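Local coordinates for nucleoprotein (Rift valley fever virus, PDB 3OV9) that encapsidates the viral genomic RNA, shielding it from nucleases, and forms ring-shaped hexamers needed to build the nucleocapsid that templates transcription and replication, at residues L166-L171 with M235-A240. Sequence-based numbering, arbitrary orientation.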
loop_
_atom_site.group_PDB
_atom_site.type_symbol
_atom_site.label_atom_id
_atom_site.label_comp_id
_atom_site.label_asym_id
_atom_site.label_seq_id
_atom_site.Cartn_x
_atom_site.Cartn_y
_atom_site.Cartn_z
ATOM N N LEU A 166 18.707 -33.998 -10.950
ATOM C CA LEU A 166 17.702 -32.958 -10.737
ATOM C C LEU A 166 18.173 -31.853 -9.793
ATOM O O LEU A 166 17.919 -30.679 -10.052
ATOM C CB LEU A 166 16.371 -33.560 -10.270
ATOM C CG LEU A 166 15.613 -34.392 -11.313
ATOM C CD1 LEU A 166 14.328 -34.957 -10.729
ATOM C CD2 LEU A 166 15.319 -33.587 -12.578
ATOM N N ASP A 167 18.870 -32.230 -8.720
ATOM C CA ASP A 167 19.455 -31.255 -7.794
ATOM C C ASP A 167 20.479 -30.371 -8.511
ATOM O O ASP A 167 20.471 -29.147 -8.344
ATOM C CB ASP A 167 20.104 -31.949 -6.589
ATOM C CG ASP A 167 19.084 -32.499 -5.591
ATOM O OD1 ASP A 167 17.881 -32.169 -5.683
ATOM O OD2 ASP A 167 19.499 -33.263 -4.695
ATOM N N ALA A 168 21.346 -30.993 -9.313
ATOM C CA ALA A 168 22.342 -30.267 -10.109
ATOM C C ALA A 168 21.684 -29.271 -11.065
ATOM O O ALA A 168 22.114 -28.122 -11.160
ATOM C CB ALA A 168 23.229 -31.239 -10.882
ATOM N N HIS A 169 20.640 -29.722 -11.760
ATOM C CA HIS A 169 19.854 -28.877 -12.665
ATOM C C HIS A 169 19.154 -27.754 -11.897
ATOM O O HIS A 169 19.074 -26.621 -12.381
ATOM C CB HIS A 169 18.841 -29.744 -13.432
ATOM C CG HIS A 169 17.892 -28.972 -14.304
ATOM N ND1 HIS A 169 18.313 -28.076 -15.264
ATOM C CD2 HIS A 169 16.541 -28.995 -14.379
ATOM C CE1 HIS A 169 17.261 -27.568 -15.881
ATOM N NE2 HIS A 169 16.172 -28.108 -15.363
ATOM N N SER A 170 18.670 -28.074 -10.698
ATOM C CA SER A 170 17.964 -27.110 -9.847
ATOM C C SER A 170 18.851 -25.957 -9.366
ATOM O O SER A 170 18.345 -24.866 -9.075
ATOM C CB SER A 170 17.302 -27.813 -8.660
ATOM O OG SER A 170 16.266 -28.682 -9.096
ATOM N N LEU A 171 20.163 -26.192 -9.289
ATOM C CA LEU A 171 21.110 -25.122 -8.955
ATOM C C LEU A 171 21.021 -24.003 -9.988
ATOM O O LEU A 171 20.930 -22.827 -9.624
ATOM C CB LEU A 171 22.548 -25.646 -8.839
ATOM C CG LEU A 171 23.604 -24.635 -8.361
ATOM C CD1 LEU A 171 23.485 -24.372 -6.861
ATOM C CD2 LEU A 171 25.013 -25.098 -8.714
ATOM N N MET A 235 27.659 -34.334 -9.574
ATOM C CA MET A 235 27.679 -34.575 -8.129
ATOM C C MET A 235 28.057 -33.310 -7.360
ATOM O O MET A 235 27.442 -32.991 -6.340
ATOM C CB MET A 235 28.623 -35.728 -7.765
ATOM C CG MET A 235 28.219 -37.096 -8.334
ATOM S SD MET A 235 26.531 -37.632 -7.958
ATOM C CE MET A 235 26.614 -37.893 -6.188
ATOM N N ALA A 236 29.056 -32.591 -7.870
ATOM C CA ALA A 236 29.477 -31.316 -7.288
ATOM C C ALA A 236 28.336 -30.296 -7.263
ATOM O O ALA A 236 28.124 -29.616 -6.255
ATOM C CB ALA A 236 30.675 -30.759 -8.044
ATOM N N ALA A 237 27.598 -30.207 -8.368
ATOM C CA ALA A 237 26.477 -29.272 -8.474
ATOM C C ALA A 237 25.297 -29.662 -7.586
ATOM O O ALA A 237 24.608 -28.790 -7.053
ATOM C CB ALA A 237 26.039 -29.122 -9.922
ATOM N N ALA A 238 25.072 -30.966 -7.425
ATOM C CA ALA A 238 24.023 -31.468 -6.536
ATOM C C ALA A 238 24.307 -31.078 -5.087
ATOM O O ALA A 238 23.406 -30.638 -4.367
ATOM C CB ALA A 238 23.881 -32.986 -6.669
ATOM N N GLN A 239 25.566 -31.234 -4.676
ATOM C CA GLN A 239 26.016 -30.838 -3.345
ATOM C C GLN A 239 25.905 -29.323 -3.158
ATOM O O GLN A 239 25.488 -28.854 -2.098
ATOM C CB GLN A 239 27.451 -31.331 -3.096
ATOM C CG GLN A 239 28.135 -30.798 -1.824
ATOM C CD GLN A 239 27.436 -31.197 -0.527
ATOM O OE1 GLN A 239 27.463 -30.452 0.453
ATOM N NE2 GLN A 239 26.820 -32.372 -0.514
ATOM N N ALA A 240 26.260 -28.571 -4.197
ATOM C CA ALA A 240 26.137 -27.112 -4.178
ATOM C C ALA A 240 24.689 -26.652 -3.979
ATOM O O ALA A 240 24.442 -25.671 -3.276
ATOM C CB ALA A 240 26.734 -26.501 -5.442
#
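Ala168 and Ala238 bring the backbones of segments 166-171 and 235-240 together, their CA atoms 4.1 Å apart where the two helix axes pass at 7.2 Å with 67° between their N-to-C directions. So near an approach is possible because alanines occupy the crossing point on both helices. The methyl of Ala168 meets that of Ala237, CB to CB at 3.6 Å, and the Ala168 N lies 3.9 Å from the Ala238 CA, so that backbone itself forms part of the interface. On one flank Asp167 contributes its methylene rather than its acid: CB rests 3.9 Å from the Ala238 CB, and with CG anti to the backbone carbonyl carbon (chi1 -74°), the carboxylate lies farther from that methyl than CB does. One turn further along, Leu171 supplies the bulk that the alanines lack. With CG anti to the backbone N (chi1 -174°), its forked end reaches across to the next turn of the partner helix, where CD2 packs 4.0 Å from the Ala240 CB and CD1 lies 3.9 Å from the Ala240 C. The same CD2 also passes 4.1 Å from the Ala237 O, a van der Waals contact. Tyr140 adds to the surroundings, touching Ala237 and using its hydroxyl to hydrogen-bond the Ala168 O; on another face of helix 159-180, Leu166, His169 and Ser170 pack against helix 189-204. The result is an alanine-lined helix crossing, joining helix 159-180 to the C-terminal helix 232-243 in the orthogonal helical bundle of this phlebovirus nucleoprotein.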